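Long-range contacts in fanconi-associated nuclease 1 homolog (Pseudomonas aeruginosa, PDB 5Y7Q), which is a bacterial homolog of Fanconi-associated nuclease 1, with a FAN1 HTH domain, a SAP domain and a VRR-NUC domain, modelled here with bound nucleic acid: residues 57-66 / 226-236; 238-248 / 264-274. One frame throughout, in Å; residues are numbered along the deposited sequence.

How the contacts relate
Both contacts are partly buried and follow one another along the chain. Contact 1 joins the turn between helices 42-57 and 64-75 to the loop that runs into helix 236-253. Contact 2 starts on that same helix and pairs it with the connection from helix 258-264 to helix 273-292. Their chemistry differs. Contact 1 is largely polar, with three arginines meeting carboxylates and backbone carbonyls. Contact 2 has no hydrogen bond between its segments and rests mainly on apolar side chains. The two meet at Phe233, whose CE1 lies 3.2 Å from Trp274 CH2. The nearest atom of contact 2 is about 8 Å from the bound nucleic acid. Contact 1 lies farther from it.

Contact 1: 57-66 / 226-236; sequences RYADLLDDQE and FSADSRGFRLR
Arg236 reaches from 226-236 to Asp63 and Glu66, a pair that fits a capping box at the start of helix 64-75. This ties the loop before helix 236-253 to the FAN1 HTH domain. The ionic contacts are centred here. Arg236 grips Glu66 end-on: NH1 bonds to OE1 at 3.2 Å and NH2 to OE2 at 3.1 Å, and each oxygen uses its syn lone pair. Arg236 runs out nearly straight (chi3 -163°), and its guanidinium spans the gap to the carboxylate. Asp63 lies over one guanidinium face through CB. Glu66 OE2 also accepts from Asp63 N, the sound half of the box; the bond from Glu66 N to Asp63 OD1 is less sure. Arg195 lies close to the Arg236 guanidinium and forms a weak, long ion pair with Glu66.

Side chains also bond to backbone carbonyls. Arg231 NE donates to Arg57 O at 3.1 Å with an N-H...O angle of 163°, and that oxygen lies in the guanidinium plane. A kink in the Arg57 chain (chi2 -62°) brings NH2 to Ser227 O, a 3.3 Å hydrogen bond. Ser230 N closes the type I turn on the opposite face of that carbonyl.

Carbon contacts lie between these polar groups. Tyr58 CE2 meets Phe233 CB, and Met199 of helix 190-201 touches Tyr58 and Leu61. Leu61 CG lies 4.0 Å from Arg236 CB, while its CD1 sits over one face of the Arg231 guanidinium.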
loop_
_atom_site.group_PDB
_atom_site.type_symbol
_atom_site.label_atom_id
_atom_site.label_comp_id
_atom_site.label_asym_id
_atom_site.label_seq_id
_atom_site.Cartn_x
_atom_site.Cartn_y
_atom_site.Cartn_z
ATOM N N ARG A 57 -15.384 21.901 4.376
ATOM C CA ARG A 57 -15.624 20.623 5.052
ATOM C C ARG A 57 -14.953 20.537 6.415
ATOM O O ARG A 57 -15.430 19.801 7.291
ATOM C CB ARG A 57 -15.153 19.443 4.201
ATOM C CG ARG A 57 -15.426 19.558 2.729
ATOM C CD ARG A 57 -16.895 19.635 2.459
ATOM N NE ARG A 57 -17.441 18.336 2.098
ATOM C CZ ARG A 57 -17.323 17.803 0.890
ATOM N NH1 ARG A 57 -16.669 18.482 -0.046
ATOM N NH2 ARG A 57 -17.867 16.612 0.634
ATOM N N TYR A 58 -13.796 21.180 6.574
ATOM C CA TYR A 58 -13.038 21.137 7.816
ATOM C C TYR A 58 -13.169 22.393 8.672
ATOM O O TYR A 58 -12.454 22.506 9.671
ATOM C CB TYR A 58 -11.580 20.824 7.519
ATOM C CG TYR A 58 -11.414 19.372 7.134
ATOM C CD1 TYR A 58 -11.489 18.978 5.806
ATOM C CD2 TYR A 58 -11.223 18.388 8.099
ATOM C CE1 TYR A 58 -11.357 17.656 5.443
ATOM C CE2 TYR A 58 -11.083 17.059 7.739
ATOM C CZ TYR A 58 -11.151 16.704 6.407
ATOM O OH TYR A 58 -11.019 15.387 6.025
ATOM N N ALA A 59 -14.053 23.332 8.312
ATOM C CA ALA A 59 -14.046 24.650 8.947
ATOM C C ALA A 59 -13.951 24.571 10.460
ATOM O O ALA A 59 -13.343 25.443 11.092
ATOM C CB ALA A 59 -15.306 25.434 8.575
ATOM N N ASP A 60 -14.528 23.530 11.056
ATOM C CA ASP A 60 -14.549 23.379 12.504
ATOM C C ASP A 60 -13.260 22.793 13.064
ATOM O O ASP A 60 -13.026 22.880 14.274
ATOM C CB ASP A 60 -15.735 22.497 12.897
ATOM C CG ASP A 60 -16.093 21.491 11.815
ATOM O OD1 ASP A 60 -15.999 21.831 10.612
ATOM O OD2 ASP A 60 -16.462 20.352 12.167
ATOM N N LEU A 61 -12.432 22.191 12.224
ATOM C CA LEU A 61 -11.226 21.509 12.661
ATOM C C LEU A 61 -9.969 22.372 12.581
ATOM O O LEU A 61 -8.916 21.958 13.079
ATOM C CB LEU A 61 -11.049 20.242 11.814
ATOM C CG LEU A 61 -10.212 19.082 12.317
ATOM C CD1 LEU A 61 -10.996 17.816 12.097
ATOM C CD2 LEU A 61 -8.899 19.032 11.551
ATOM N N LEU A 62 -10.043 23.554 11.979
ATOM C CA LEU A 62 -8.852 24.343 11.693
ATOM C C LEU A 62 -8.490 25.238 12.876
ATOM O O LEU A 62 -9.361 25.737 13.595
ATOM C CB LEU A 62 -9.053 25.198 10.442
ATOM C CG LEU A 62 -9.492 24.573 9.113
ATOM C CD1 LEU A 62 -8.913 25.362 7.955
ATOM C CD2 LEU A 62 -9.102 23.103 8.979
ATOM N N ASP A 63 -7.183 25.425 13.078
ATOM C CA ASP A 63 -6.660 26.281 14.134
ATOM C C ASP A 63 -6.328 27.678 13.586
ATOM O O ASP A 63 -6.667 28.032 12.451
ATOM C CB ASP A 63 -5.457 25.603 14.807
ATOM C CG ASP A 63 -4.126 25.914 14.129
ATOM O OD1 ASP A 63 -4.083 26.085 12.894
ATOM O OD2 ASP A 63 -3.108 25.988 14.853
ATOM N N ASP A 64 -5.658 28.489 14.407
ATOM C CA ASP A 64 -5.389 29.873 14.030
ATOM C C ASP A 64 -4.334 29.964 12.927
ATOM O O ASP A 64 -4.541 30.652 11.916
ATOM C CB ASP A 64 -4.973 30.660 15.270
ATOM C CG ASP A 64 -5.829 30.321 16.492
ATOM O OD1 ASP A 64 -6.120 29.110 16.693
ATOM O OD2 ASP A 64 -6.206 31.258 17.244
ATOM N N GLN A 65 -3.196 29.282 13.102
ATOM C CA GLN A 65 -2.144 29.295 12.080
ATOM C C GLN A 65 -2.690 28.878 10.714
ATOM O O GLN A 65 -2.332 29.463 9.681
ATOM C CB GLN A 65 -0.979 28.375 12.499
ATOM C CG GLN A 65 0.310 29.081 13.021
ATOM C CD GLN A 65 0.221 29.614 14.481
ATOM O OE1 GLN A 65 -0.647 29.209 15.265
ATOM N NE2 GLN A 65 1.135 30.522 14.837
ATOM N N GLU A 66 -3.584 27.886 10.696
ATOM C CA GLU A 66 -4.098 27.347 9.440
ATOM C C GLU A 66 -4.990 28.350 8.722
ATOM O O GLU A 66 -4.870 28.542 7.504
ATOM C CB GLU A 66 -4.869 26.054 9.705
ATOM C CG GLU A 66 -4.012 24.817 9.717
ATOM C CD GLU A 66 -4.185 23.976 10.962
ATOM O OE1 GLU A 66 -3.212 23.261 11.294
ATOM O OE2 GLU A 66 -5.276 24.033 11.602
ATOM N N PHE A 226 -21.442 11.703 -2.587
ATOM C CA PHE A 226 -21.360 11.566 -1.141
ATOM C C PHE A 226 -21.785 12.873 -0.486
ATOM O O PHE A 226 -21.840 13.926 -1.128
ATOM C CB PHE A 226 -19.946 11.182 -0.688
ATOM C CG PHE A 226 -18.858 11.932 -1.402
ATOM C CD1 PHE A 226 -18.249 11.388 -2.524
ATOM C CD2 PHE A 226 -18.447 13.183 -0.959
ATOM C CE1 PHE A 226 -17.243 12.081 -3.200
ATOM C CE2 PHE A 226 -17.443 13.891 -1.625
ATOM C CZ PHE A 226 -16.839 13.334 -2.755
ATOM N N SER A 227 -22.098 12.786 0.803
ATOM C CA SER A 227 -22.643 13.931 1.520
ATOM C C SER A 227 -21.647 15.085 1.542
ATOM O O SER A 227 -20.435 14.883 1.650
ATOM C CB SER A 227 -23.013 13.531 2.949
ATOM O OG SER A 227 -21.880 13.049 3.646
ATOM N N ALA A 228 -22.172 16.307 1.446
ATOM C CA ALA A 228 -21.333 17.496 1.529
ATOM C C ALA A 228 -20.703 17.682 2.903
ATOM O O ALA A 228 -19.842 18.555 3.050
ATOM C CB ALA A 228 -22.139 18.741 1.162
ATOM N N ASP A 229 -21.119 16.915 3.909
ATOM C CA ASP A 229 -20.471 16.925 5.211
ATOM C C ASP A 229 -19.476 15.783 5.403
ATOM O O ASP A 229 -18.930 15.631 6.503
ATOM C CB ASP A 229 -21.519 16.892 6.320
ATOM C CG ASP A 229 -21.192 17.852 7.444
ATOM O OD1 ASP A 229 -21.803 18.946 7.488
ATOM O OD2 ASP A 229 -20.310 17.518 8.268
ATOM N N SER A 230 -19.240 14.974 4.369
ATOM C CA SER A 230 -18.356 13.818 4.471
ATOM C C SER A 230 -16.893 14.255 4.470
ATOM O O SER A 230 -16.489 15.089 3.649
ATOM C CB SER A 230 -18.622 12.856 3.311
ATOM O OG SER A 230 -17.870 11.662 3.436
ATOM N N ARG A 231 -16.106 13.707 5.402
ATOM C CA ARG A 231 -14.673 13.997 5.449
ATOM C C ARG A 231 -13.917 12.889 6.177
ATOM O O ARG A 231 -14.470 12.150 7.003
ATOM C CB ARG A 231 -14.378 15.351 6.113
ATOM C CG ARG A 231 -15.455 15.844 7.057
ATOM C CD ARG A 231 -14.958 15.958 8.471
ATOM N NE ARG A 231 -15.277 17.257 9.058
ATOM C CZ ARG A 231 -15.291 17.514 10.361
ATOM N NH1 ARG A 231 -15.019 16.556 11.232
ATOM N NH2 ARG A 231 -15.585 18.732 10.789
ATOM N N GLY A 232 -12.622 12.825 5.876
ATOM C CA GLY A 232 -11.725 11.867 6.473
ATOM C C GLY A 232 -11.678 11.907 7.983
ATOM O O GLY A 232 -11.939 10.899 8.644
ATOM N N PHE A 233 -11.372 13.060 8.558
ATOM C CA PHE A 233 -11.156 13.152 9.994
ATOM C C PHE A 233 -12.310 13.848 10.684
ATOM O O PHE A 233 -12.880 14.798 10.149
ATOM C CB PHE A 233 -9.856 13.877 10.289
ATOM C CG PHE A 233 -8.673 13.087 9.894
ATOM C CD1 PHE A 233 -8.123 12.172 10.768
ATOM C CD2 PHE A 233 -8.151 13.204 8.629
ATOM C CE1 PHE A 233 -7.052 11.429 10.414
ATOM C CE2 PHE A 233 -7.064 12.444 8.249
ATOM C CZ PHE A 233 -6.512 11.558 9.146
ATOM N N ARG A 234 -12.640 13.370 11.879
ATOM C CA ARG A 234 -13.674 14.014 12.692
ATOM C C ARG A 234 -13.023 14.970 13.686
ATOM O O ARG A 234 -13.222 16.182 13.600
ATOM C CB ARG A 234 -14.552 12.969 13.381
ATOM C CG ARG A 234 -15.507 12.244 12.436
ATOM C CD ARG A 234 -16.529 11.426 13.215
ATOM N NE ARG A 234 -16.022 11.033 14.531
ATOM C CZ ARG A 234 -16.487 11.498 15.691
ATOM N NH1 ARG A 234 -17.494 12.372 15.712
ATOM N NH2 ARG A 234 -15.947 11.081 16.832
ATOM N N LEU A 235 -12.251 14.443 14.637
ATOM C CA LEU A 235 -11.553 15.289 15.601
ATOM C C LEU A 235 -10.251 15.835 15.024
ATOM O O LEU A 235 -9.628 15.227 14.154
ATOM C CB LEU A 235 -11.230 14.524 16.884
ATOM C CG LEU A 235 -12.365 13.966 17.740
ATOM C CD1 LEU A 235 -12.590 12.493 17.434
ATOM C CD2 LEU A 235 -12.043 14.164 19.214
ATOM N N ARG A 236 -9.827 16.987 15.540
ATOM C CA ARG A 236 -8.484 17.456 15.232
ATOM C C ARG A 236 -7.435 16.488 15.761
ATOM O O ARG A 236 -6.463 16.172 15.063
ATOM C CB ARG A 236 -8.259 18.846 15.814
ATOM C CG ARG A 236 -6.829 19.289 15.674
ATOM C CD ARG A 236 -6.599 20.659 16.250
ATOM N NE ARG A 236 -5.345 21.201 15.745
ATOM C CZ ARG A 236 -5.223 21.830 14.580
ATOM N NH1 ARG A 236 -4.038 22.284 14.196
ATOM N NH2 ARG A 236 -6.281 22.011 13.797
#

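Contact 2: 238-248 / 264-274; sequences DVDAYLHLFDC and GLPGEPYANPW
Leu245 CG is anti to its carbonyl carbon (chi1 -57°), and with chi2 at 178° the two methyls are held out to separate partners. CD2 meets Leu265 CD2 at 3.7 Å, the two side chains crossing at about a right angle. CD1 meets Tyr270 CE2 at 4.0 Å. Tyr270 has a similar first torsion (chi1 -72°), and its ring comes at Leu245 from the opposite direction. The same ring rests against Ala241, whose CB is 3.8 Å from Tyr270 CE1. Leu265 CD2 has a second neighbour in Cys248 SG, at 3.6 Å. One leucine methyl is thus shared between two successive turns of the helix.

This is a helix packed against the connection between the next two helices. Helix 236-253 is flanked by the link that leaves helix 258-264 and enters helix 273-292. The link ends at Asn272, the N-cap of helix 273-292, whose OD1 accepts from Leu275 N. Its amide lies across from Asp238, with ND2 4.1 Å from Asp238 OD1. Helix 190-201 also touches helix 236-253, through Val239, Leu243 and Tyr242.

His244 lies at the other end of the contact. Its ring turns an edge to the backbone of Gly264, with CE1 3.1 Å from Gly264 O, and Cys248 SG lies over one face. The Tyr242 and Trp274 side chains cross at about a right angle, with Tyr242 CE2 4.0 Å from Trp274 CZ2.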
loop_
_atom_site.group_PDB
_atom_site.type_symbol
_atom_site.label_atom_id
_atom_site.label_comp_id
_atom_site.label_asym_id
_atom_site.label_seq_id
_atom_site.Cartn_x
_atom_site.Cartn_y
_atom_site.Cartn_z
ATOM N N ASP A 238 -7.339 13.446 15.901
ATOM C CA ASP A 238 -7.118 12.275 15.052
ATOM C C ASP A 238 -6.156 12.595 13.914
ATOM O O ASP A 238 -5.290 11.773 13.587
ATOM C CB ASP A 238 -8.446 11.734 14.509
ATOM C CG ASP A 238 -9.357 11.204 15.613
ATOM O OD1 ASP A 238 -10.595 11.164 15.406
ATOM O OD2 ASP A 238 -8.831 10.843 16.693
ATOM N N VAL A 239 -6.276 13.786 13.313
ATOM C CA VAL A 239 -5.216 14.292 12.440
ATOM C C VAL A 239 -3.884 14.328 13.186
ATOM O O VAL A 239 -2.884 13.746 12.734
ATOM C CB VAL A 239 -5.581 15.683 11.898
ATOM C CG1 VAL A 239 -4.503 16.182 10.928
ATOM C CG2 VAL A 239 -6.960 15.670 11.262
ATOM N N ASP A 240 -3.855 15.000 14.348
ATOM C CA ASP A 240 -2.636 15.031 15.162
ATOM C C ASP A 240 -2.037 13.635 15.339
ATOM O O ASP A 240 -0.820 13.449 15.217
ATOM C CB ASP A 240 -2.918 15.646 16.539
ATOM C CG ASP A 240 -3.285 17.119 16.471
ATOM O OD1 ASP A 240 -2.906 17.779 15.490
ATOM O OD2 ASP A 240 -3.946 17.627 17.405
ATOM N N ALA A 241 -2.881 12.636 15.598
ATOM C CA ALA A 241 -2.357 11.311 15.894
ATOM C C ALA A 241 -1.784 10.658 14.652
ATOM O O ALA A 241 -0.703 10.067 14.708
ATOM C CB ALA A 241 -3.440 10.431 16.515
ATOM N N TYR A 242 -2.508 10.722 13.527
ATOM C CA TYR A 242 -1.980 10.176 12.271
ATOM C C TYR A 242 -0.607 10.762 11.986
ATOM O O TYR A 242 0.329 10.038 11.613
ATOM C CB TYR A 242 -2.947 10.477 11.114
ATOM C CG TYR A 242 -2.800 9.642 9.858
ATOM C CD1 TYR A 242 -1.696 9.764 9.039
ATOM C CD2 TYR A 242 -3.795 8.748 9.477
ATOM C CE1 TYR A 242 -1.558 8.994 7.885
ATOM C CE2 TYR A 242 -3.672 7.970 8.325
ATOM C CZ TYR A 242 -2.549 8.101 7.527
ATOM O OH TYR A 242 -2.411 7.342 6.368
ATOM N N LEU A 243 -0.459 12.081 12.206
ATOM C CA LEU A 243 0.834 12.711 11.990
ATOM C C LEU A 243 1.874 12.171 12.951
ATOM O O LEU A 243 3.046 12.005 12.582
ATOM C CB LEU A 243 0.716 14.220 12.119
ATOM C CG LEU A 243 0.020 14.822 10.906
ATOM C CD1 LEU A 243 -0.277 16.275 11.146
ATOM C CD2 LEU A 243 0.869 14.616 9.656
ATOM N N HIS A 244 1.474 11.867 14.184
ATOM C CA HIS A 244 2.471 11.361 15.117
ATOM C C HIS A 244 2.934 9.959 14.735
ATOM O O HIS A 244 4.134 9.666 14.759
ATOM C CB HIS A 244 1.953 11.370 16.538
ATOM C CG HIS A 244 3.004 10.978 17.519
ATOM N ND1 HIS A 244 2.826 9.973 18.445
ATOM C CD2 HIS A 244 4.277 11.416 17.672
ATOM C CE1 HIS A 244 3.933 9.833 19.151
ATOM N NE2 HIS A 244 4.830 10.692 18.699
ATOM N N LEU A 245 2.007 9.070 14.403
ATOM C CA LEU A 245 2.428 7.745 13.985
ATOM C C LEU A 245 3.306 7.849 12.763
ATOM O O LEU A 245 4.417 7.310 12.745
ATOM C CB LEU A 245 1.224 6.849 13.718
ATOM C CG LEU A 245 0.281 6.712 14.916
ATOM C CD1 LEU A 245 -0.915 5.849 14.563
ATOM C CD2 LEU A 245 1.039 6.144 16.099
ATOM N N PHE A 246 2.857 8.604 11.755
ATOM C CA PHE A 246 3.643 8.770 10.531
ATOM C C PHE A 246 5.062 9.202 10.855
ATOM O O PHE A 246 6.034 8.607 10.369
ATOM C CB PHE A 246 2.962 9.778 9.614
ATOM C CG PHE A 246 3.625 9.942 8.274
ATOM C CD1 PHE A 246 4.673 10.836 8.101
ATOM C CD2 PHE A 246 3.169 9.241 7.171
ATOM C CE1 PHE A 246 5.272 10.997 6.864
ATOM C CE2 PHE A 246 3.774 9.407 5.926
ATOM C CZ PHE A 246 4.818 10.283 5.777
ATOM N N ASP A 247 5.194 10.220 11.717
ATOM C CA ASP A 247 6.504 10.631 12.211
ATOM C C ASP A 247 7.284 9.450 12.792
ATOM O O ASP A 247 8.478 9.276 12.509
ATOM C CB ASP A 247 6.332 11.740 13.249
ATOM C CG ASP A 247 7.660 12.314 13.730
ATOM O OD1 ASP A 247 8.545 12.609 12.883
ATOM O OD2 ASP A 247 7.811 12.474 14.966
ATOM N N CYS A 248 6.618 8.616 13.599
ATOM C CA CYS A 248 7.319 7.501 14.228
ATOM C C CYS A 248 7.863 6.539 13.187
ATOM O O CYS A 248 9.023 6.123 13.265
ATOM C CB CYS A 248 6.402 6.769 15.204
ATOM S SG CYS A 248 6.241 7.607 16.787
ATOM N N GLY A 264 7.781 7.274 22.961
ATOM C CA GLY A 264 6.980 8.305 22.312
ATOM C C GLY A 264 5.593 7.870 21.890
ATOM O O GLY A 264 4.654 8.675 21.928
ATOM N N LEU A 265 5.444 6.612 21.476
ATOM C CA LEU A 265 4.139 6.064 21.142
ATOM C C LEU A 265 3.199 6.104 22.342
ATOM O O LEU A 265 3.637 6.087 23.499
ATOM C CB LEU A 265 4.265 4.624 20.680
ATOM C CG LEU A 265 4.522 4.450 19.204
ATOM C CD1 LEU A 265 4.024 3.082 18.791
ATOM C CD2 LEU A 265 3.802 5.529 18.465
ATOM N N PRO A 266 1.897 6.170 22.097
ATOM C CA PRO A 266 0.950 5.942 23.188
ATOM C C PRO A 266 0.919 4.463 23.533
ATOM O O PRO A 266 1.018 3.601 22.657
ATOM C CB PRO A 266 -0.384 6.423 22.610
ATOM C CG PRO A 266 -0.202 6.320 21.125
ATOM C CD PRO A 266 1.236 6.590 20.853
ATOM N N GLY A 267 0.848 4.178 24.827
ATOM C CA GLY A 267 0.636 2.826 25.295
ATOM C C GLY A 267 -0.823 2.418 25.230
ATOM O O GLY A 267 -1.146 1.302 24.813
ATOM N N GLU A 268 -1.715 3.319 25.640
ATOM C CA GLU A 268 -3.142 3.040 25.583
ATOM C C GLU A 268 -3.612 2.996 24.125
ATOM O O GLU A 268 -3.081 3.715 23.275
ATOM C CB GLU A 268 -3.925 4.104 26.354
ATOM C CG GLU A 268 -3.535 4.264 27.826
ATOM C CD GLU A 268 -2.941 5.637 28.141
ATOM O OE1 GLU A 268 -2.147 6.148 27.317
ATOM O OE2 GLU A 268 -3.270 6.202 29.211
ATOM N N PRO A 269 -4.595 2.152 23.803
ATOM C CA PRO A 269 -5.129 2.135 22.434
ATOM C C PRO A 269 -5.982 3.366 22.127
ATOM O O PRO A 269 -6.631 3.945 23.003
ATOM C CB PRO A 269 -5.968 0.851 22.398
ATOM C CG PRO A 269 -5.425 0.009 23.514
ATOM C CD PRO A 269 -5.065 0.993 24.583
ATOM N N TYR A 270 -5.968 3.768 20.853
ATOM C CA TYR A 270 -6.722 4.942 20.429
ATOM C C TYR A 270 -8.213 4.643 20.416
ATOM O O TYR A 270 -8.642 3.513 20.159
ATOM C CB TYR A 270 -6.308 5.412 19.024
ATOM C CG TYR A 270 -4.957 6.075 18.909
ATOM C CD1 TYR A 270 -4.725 7.330 19.451
ATOM C CD2 TYR A 270 -3.920 5.455 18.220
ATOM C CE1 TYR A 270 -3.480 7.949 19.330
ATOM C CE2 TYR A 270 -2.675 6.053 18.098
ATOM C CZ TYR A 270 -2.459 7.303 18.652
ATOM O OH TYR A 270 -1.224 7.893 18.521
ATOM N N ALA A 271 -9.008 5.678 20.690
ATOM C CA ALA A 271 -10.450 5.548 20.534
ATOM C C ALA A 271 -10.808 5.222 19.087
ATOM O O ALA A 271 -11.468 4.214 18.814
ATOM C CB ALA A 271 -11.144 6.827 21.003
ATOM N N ASN A 272 -10.357 6.046 18.147
ATOM C CA ASN A 272 -10.709 5.863 16.745
ATOM C C ASN A 272 -10.123 4.559 16.221
ATOM O O ASN A 272 -8.899 4.374 16.278
ATOM C CB ASN A 272 -10.221 7.036 15.898
ATOM C CG ASN A 272 -10.562 6.871 14.430
ATOM O OD1 ASN A 272 -9.831 6.218 13.682
ATOM N ND2 ASN A 272 -11.681 7.460 14.009
ATOM N N PRO A 273 -10.943 3.636 15.714
ATOM C CA PRO A 273 -10.408 2.317 15.338
ATOM C C PRO A 273 -9.490 2.348 14.130
ATOM O O PRO A 273 -8.453 1.670 14.134
ATOM C CB PRO A 273 -11.677 1.500 15.075
ATOM C CG PRO A 273 -12.659 2.506 14.590
ATOM C CD PRO A 273 -12.354 3.794 15.322
ATOM N N TRP A 274 -9.834 3.114 13.093
ATOM C CA TRP A 274 -9.003 3.121 11.892
ATOM C C TRP A 274 -7.615 3.688 12.184
ATOM O O TRP A 274 -6.638 3.315 11.517
ATOM C CB TRP A 274 -9.728 3.879 10.774
ATOM C CG TRP A 274 -8.864 4.721 9.888
ATOM C CD1 TRP A 274 -7.911 4.296 9.002
ATOM C CD2 TRP A 274 -8.897 6.148 9.789
ATOM N NE1 TRP A 274 -7.336 5.376 8.373
ATOM C CE2 TRP A 274 -7.928 6.523 8.835
ATOM C CE3 TRP A 274 -9.649 7.149 10.425
ATOM C CZ2 TRP A 274 -7.694 7.857 8.499
ATOM C CZ3 TRP A 274 -9.421 8.465 10.089
ATOM C CH2 TRP A 274 -8.453 8.809 9.132
#